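Local coordinates for FACT-Spt16 (Cicer arietinum, PDB 5CE6), which acts as the Spt16 subunit of the FACT histone chaperone, its N-terminal domain probably helping to bind histones H3-H4, at residues 386-391 with 402-407; 341-346 with 431-436. All blocks are in the same frame, centred on the assembly; numbering follows the deposited sequence.

Interaction 1 of 2, residues 386-391 with 402-407; sequences SGLNIN and MVFNVS. With ACT (acetate ion), chain C.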
loop_
_atom_site.group_PDB
_atom_site.type_symbol
_atom_site.label_atom_id
_atom_site.label_comp_id
_atom_site.label_asym_id
_atom_site.label_seq_id
_atom_site.Cartn_x
_atom_site.Cartn_y
_atom_site.Cartn_z
ATOM N N SER A 386 1.103 -6.897 2.165
ATOM C CA SER A 386 0.443 -8.195 2.048
ATOM C C SER A 386 0.476 -9.048 3.317
ATOM O O SER A 386 -0.457 -9.811 3.570
ATOM C CB SER A 386 1.006 -8.979 0.862
ATOM O OG SER A 386 0.743 -8.300 -0.353
ATOM N N GLY A 387 1.538 -8.914 4.114
ATOM C CA GLY A 387 1.656 -9.662 5.357
ATOM C C GLY A 387 0.667 -9.240 6.437
ATOM O O GLY A 387 0.497 -9.923 7.455
ATOM N N LEU A 388 0.000 -8.112 6.219
ATOM C CA LEU A 388 -0.989 -7.621 7.170
ATOM C C LEU A 388 -2.373 -7.564 6.538
ATOM O O LEU A 388 -3.117 -6.611 6.753
ATOM C CB LEU A 388 -0.607 -6.230 7.681
ATOM C CG LEU A 388 0.590 -6.137 8.626
ATOM C CD1 LEU A 388 0.788 -4.692 9.060
ATOM C CD2 LEU A 388 0.366 -7.022 9.841
ATOM N N ASN A 389 -2.715 -8.576 5.747
ATOM C CA ASN A 389 -4.053 -8.649 5.174
ATOM C C ASN A 389 -5.083 -8.991 6.244
ATOM O O ASN A 389 -4.955 -9.993 6.954
ATOM C CB ASN A 389 -4.062 -9.675 4.031
ATOM C CG ASN A 389 -5.309 -9.596 3.176
ATOM O OD1 ASN A 389 -6.427 -9.698 3.679
ATOM N ND2 ASN A 389 -5.122 -9.431 1.866
ATOM N N ILE A 390 -6.094 -8.140 6.390
ATOM C CA ILE A 390 -7.140 -8.386 7.372
ATOM C C ILE A 390 -8.103 -9.405 6.786
ATOM O O ILE A 390 -9.053 -9.050 6.083
ATOM C CB ILE A 390 -7.903 -7.087 7.739
ATOM C CG1 ILE A 390 -6.915 -5.994 8.148
ATOM C CG2 ILE A 390 -8.897 -7.345 8.881
ATOM C CD1 ILE A 390 -7.521 -4.602 8.132
ATOM N N ASN A 391 -7.835 -10.679 7.057
ATOM C CA ASN A 391 -8.709 -11.751 6.589
ATOM C C ASN A 391 -8.804 -12.864 7.627
ATOM O O ASN A 391 -8.083 -12.847 8.618
ATOM C CB ASN A 391 -8.259 -12.273 5.210
ATOM C CG ASN A 391 -6.898 -12.965 5.241
ATOM O OD1 ASN A 391 -6.692 -13.936 5.963
ATOM N ND2 ASN A 391 -5.979 -12.489 4.414
ATOM N N MET A 402 1.018 0.196 13.884
ATOM C CA MET A 402 0.563 -0.345 12.605
ATOM C C MET A 402 -0.439 0.619 11.996
ATOM O O MET A 402 -1.117 1.366 12.712
ATOM C CB MET A 402 -0.092 -1.712 12.785
ATOM C CG MET A 402 0.880 -2.834 13.086
ATOM S SD MET A 402 -0.005 -4.392 13.262
ATOM C CE MET A 402 1.382 -5.522 13.379
ATOM N N VAL A 403 -0.533 0.590 10.671
ATOM C CA VAL A 403 -1.423 1.478 9.948
ATOM C C VAL A 403 -2.173 0.620 8.950
ATOM O O VAL A 403 -1.565 -0.191 8.246
ATOM C CB VAL A 403 -0.638 2.562 9.201
ATOM C CG1 VAL A 403 -1.597 3.473 8.456
ATOM C CG2 VAL A 403 0.193 3.364 10.182
ATOM N N PHE A 404 -3.494 0.785 8.888
ATOM C CA PHE A 404 -4.309 -0.065 8.020
ATOM C C PHE A 404 -5.172 0.719 7.037
ATOM O O PHE A 404 -5.729 1.765 7.383
ATOM C CB PHE A 404 -5.240 -0.975 8.853
ATOM C CG PHE A 404 -4.517 -2.043 9.623
ATOM C CD1 PHE A 404 -4.131 -3.222 9.001
ATOM C CD2 PHE A 404 -4.213 -1.858 10.970
ATOM C CE1 PHE A 404 -3.454 -4.210 9.711
ATOM C CE2 PHE A 404 -3.540 -2.844 11.684
ATOM C CZ PHE A 404 -3.165 -4.017 11.054
ATOM N N ASN A 405 -5.260 0.195 5.814
ATOM C CA ASN A 405 -6.304 0.561 4.863
ATOM C C ASN A 405 -7.412 -0.445 5.101
ATOM O O ASN A 405 -7.314 -1.586 4.659
ATOM C CB ASN A 405 -5.745 0.448 3.421
ATOM C CG ASN A 405 -6.821 0.609 2.342
ATOM O OD1 ASN A 405 -7.876 1.195 2.582
ATOM N ND2 ASN A 405 -6.534 0.106 1.138
ATOM N N VAL A 406 -8.419 -0.050 5.887
ATOM C CA VAL A 406 -9.552 -0.903 6.185
ATOM C C VAL A 406 -10.569 -0.687 5.084
ATOM O O VAL A 406 -11.267 0.324 5.055
ATOM C CB VAL A 406 -10.171 -0.580 7.556
ATOM C CG1 VAL A 406 -11.369 -1.483 7.836
ATOM C CG2 VAL A 406 -9.119 -0.735 8.655
ATOM N N SER A 407 -10.638 -1.661 4.183
ATOM C CA SER A 407 -11.374 -1.519 2.936
ATOM C C SER A 407 -12.231 -2.766 2.816
ATOM O O SER A 407 -11.720 -3.879 2.687
ATOM C CB SER A 407 -10.383 -1.393 1.763
ATOM O OG SER A 407 -11.042 -1.315 0.493
HETATM C C ACT C . -10.671 -5.198 -0.513
HETATM O O ACT C . -10.348 -5.392 0.689
HETATM O OXT ACT C . -11.302 -4.140 -0.768
HETATM C CH3 ACT C . -10.295 -6.169 -1.596
#

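Interaction 2 of 2, residues 341-346 with 431-436; sequences GSLKPG and DTIIIN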
loop_
_atom_site.group_PDB
_atom_site.type_symbol
_atom_site.label_atom_id
_atom_site.label_comp_id
_atom_site.label_asym_id
_atom_site.label_seq_id
_atom_site.Cartn_x
_atom_site.Cartn_y
_atom_site.Cartn_z
ATOM N N GLY A 341 -13.199 -1.156 14.978
ATOM C CA GLY A 341 -13.299 -1.269 16.422
ATOM C C GLY A 341 -12.553 -2.459 16.990
ATOM O O GLY A 341 -12.255 -2.492 18.185
ATOM N N SER A 342 -12.259 -3.441 16.144
ATOM C CA SER A 342 -11.559 -4.642 16.585
ATOM C C SER A 342 -10.058 -4.564 16.370
ATOM O O SER A 342 -9.316 -5.417 16.853
ATOM C CB SER A 342 -12.113 -5.884 15.881
ATOM O OG SER A 342 -13.451 -6.136 16.257
ATOM N N LEU A 343 -9.604 -3.555 15.632
ATOM C CA LEU A 343 -8.169 -3.398 15.393
ATOM C C LEU A 343 -7.520 -2.657 16.561
ATOM O O LEU A 343 -7.361 -1.437 16.539
ATOM C CB LEU A 343 -7.905 -2.692 14.062
ATOM C CG LEU A 343 -8.236 -3.574 12.861
ATOM C CD1 LEU A 343 -8.237 -2.758 11.583
ATOM C CD2 LEU A 343 -7.245 -4.736 12.748
ATOM N N LYS A 344 -7.188 -3.418 17.600
ATOM C CA LYS A 344 -6.632 -2.874 18.830
ATOM C C LYS A 344 -5.439 -3.731 19.183
ATOM O O LYS A 344 -5.438 -4.926 18.888
ATOM C CB LYS A 344 -7.658 -2.955 19.966
ATOM C CG LYS A 344 -8.946 -2.188 19.728
ATOM C CD LYS A 344 -8.729 -0.691 19.847
ATOM C CE LYS A 344 -9.984 0.086 19.461
ATOM N NZ LYS A 344 -11.174 -0.353 20.243
ATOM N N PRO A 345 -4.412 -3.129 19.810
ATOM C CA PRO A 345 -3.219 -3.910 20.155
ATOM C C PRO A 345 -3.564 -5.188 20.924
ATOM O O PRO A 345 -4.335 -5.157 21.886
ATOM C CB PRO A 345 -2.415 -2.941 21.028
ATOM C CG PRO A 345 -2.786 -1.583 20.477
ATOM C CD PRO A 345 -4.260 -1.704 20.163
ATOM N N GLY A 346 -3.010 -6.307 20.469
ATOM C CA GLY A 346 -3.201 -7.571 21.149
ATOM C C GLY A 346 -4.258 -8.442 20.492
ATOM O O GLY A 346 -4.369 -9.627 20.806
ATOM N N ASP A 431 -11.224 3.253 4.775
ATOM C CA ASP A 431 -10.572 4.332 5.510
ATOM C C ASP A 431 -9.151 3.965 5.883
ATOM O O ASP A 431 -8.798 2.786 5.912
ATOM C CB ASP A 431 -11.336 4.642 6.797
ATOM C CG ASP A 431 -12.612 5.405 6.547
ATOM O OD1 ASP A 431 -12.544 6.642 6.393
ATOM O OD2 ASP A 431 -13.673 4.771 6.497
ATOM N N THR A 432 -8.350 4.980 6.217
ATOM C CA THR A 432 -6.985 4.749 6.719
ATOM C C THR A 432 -6.999 4.948 8.222
ATOM O O THR A 432 -7.498 5.960 8.717
ATOM C CB THR A 432 -5.972 5.692 6.078
ATOM O OG1 THR A 432 -6.034 5.521 4.662
ATOM C CG2 THR A 432 -4.560 5.364 6.545
ATOM N N ILE A 433 -6.502 3.962 8.960
ATOM C CA ILE A 433 -6.537 4.077 10.423
ATOM C C ILE A 433 -5.148 3.878 11.018
ATOM O O ILE A 433 -4.334 3.130 10.467
ATOM C CB ILE A 433 -7.542 3.108 11.063
ATOM C CG1 ILE A 433 -7.017 1.680 11.037
ATOM C CG2 ILE A 433 -8.930 3.204 10.390
ATOM C CD1 ILE A 433 -7.884 0.737 11.848
ATOM N N ILE A 434 -4.884 4.555 12.135
ATOM C CA ILE A 434 -3.584 4.459 12.795
ATOM C C ILE A 434 -3.802 3.795 14.139
ATOM O O ILE A 434 -4.678 4.200 14.891
ATOM C CB ILE A 434 -2.973 5.849 13.056
ATOM C CG1 ILE A 434 -2.995 6.693 11.782
ATOM C CG2 ILE A 434 -1.549 5.716 13.621
ATOM C CD1 ILE A 434 -1.919 6.365 10.829
ATOM N N ILE A 435 -3.025 2.758 14.441
ATOM C CA ILE A 435 -3.187 2.076 15.722
ATOM C C ILE A 435 -2.272 2.721 16.737
ATOM O O ILE A 435 -1.061 2.560 16.672
ATOM C CB ILE A 435 -2.825 0.577 15.667
ATOM C CG1 ILE A 435 -3.575 -0.123 14.524
ATOM C CG2 ILE A 435 -3.109 -0.083 17.032
ATOM C CD1 ILE A 435 -5.095 0.070 14.536
ATOM N N ASN A 436 -2.849 3.461 17.670
ATOM C CA ASN A 436 -2.050 3.959 18.782
ATOM C C ASN A 436 -2.293 3.078 19.998
ATOM O O ASN A 436 -3.202 2.246 19.997
ATOM C CB ASN A 436 -2.369 5.426 19.075
ATOM C CG ASN A 436 -2.094 6.331 17.882
ATOM O OD1 ASN A 436 -0.991 6.356 17.351
ATOM N ND2 ASN A 436 -3.114 7.065 17.447
#

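Interaction 1 of 2, residues 386-391 with 402-407
I390 and L388 reach from the loop 386-391 to the phenyl ring of F404, in the lobe of Spt16 that has the pita-bread fold of the M24 metallopeptidases. F404 and V406 belong to strand 403-414 of its antiparallel sheet. From CB of I390, the CG1 branch leaves anti to the carbonyl carbon (chi1 -52°) and runs out extended, which carries it to the ring. CG1 lies 4.0 Å from F404 CD1, and its terminal CD1 comes nearer, 3.8 Å from that same ring atom. This methyl approaches the ring obliquely while also reaching CG2 of V406 at 4.2 Å. L388 meets the neighbouring ring atom twice: its CB packs against F404 CE1, and its carbonyl O lies in the ring plane at the edge, 3.8 Å from CE1. Helix 349-363 adds L349, which touches both L388 and F404. With an alanine at F404 the I390 CD1 methyl is likely to lose its ring neighbour and the L388 carbonyl the ring edge beside it. Farther along, the extended M402 chain crosses the leucine obliquely, with its CE methyl 4.0 Å from L388 CD2.

Interaction 2 of 2, residues 341-346 with 431-436
L343 and P345, just past the end of helix 323-342, pack on I433 and I435 of strand 424-435 through methyl and methylene groups. The tightest apolar pair joins L343 CD1 to I433 CD1, 3.5 Å apart, where the two side chains cross at about a right angle. CG1 of I433 is set in the cleft flanked by its own N and C (chi1 74°), and this sends CD1 to the leucine, where it meets CB as well as CD1. I435 divides its branches between two partners. Its CD1 packs against CB of L343 at 4.0 Å, while CG2 lies 3.7 Å from CD of P345, the two side chains running alongside each other in opposing senses.

In the pita-bread fold of the M24 family, to which this lobe belongs, helices lie over curved antiparallel strands; here the segment that leaves one such helix stays against the sheet.

Two carbonyl oxygens lie against apolar carbons without bonding to them. L343 O is 3.4 Å from I435 CD1, and it accepts a hydrogen bond from the hydroxyl of T440 on the adjacent strand, so a polar atom in a buried setting has a mate. At the strand end, P345 CG approaches N436 O at 3.9 Å.

No hydrogen bond links the two segments; those formed within 341-346 shape the chain that bears the apolar groups. S342, L343 and K344 form an inverse gamma turn around L343, closed by a weak bond from K344 N to S342 O. K344 folds its side chain back, and NZ donates to G341 O at 3.2 Å, tilted 28° from the carbonyl plane.

Overall arrangement
From the N terminus, the last turn of helix 323-342 and the residues after it, 341-346, form the first half of interaction 2. The chain then passes through helix 349-363 and strand 376-378 to the loop 386-391, and after ten intervening residues 402-407 closes interaction 1. Strand 403-414 turns back into strand 424-435, whose end, 431-436, closes the much longer loop of interaction 2, so interaction 1 is nested within it. Their centres lie 10 Å apart, and the neighbouring strands join them: I433 N probably bonds to F404 O and V406 N to D431 O. Interaction 1 ties loop 386-391 to this sheet; interaction 2, helped by L343 touching V406, ties the helix end.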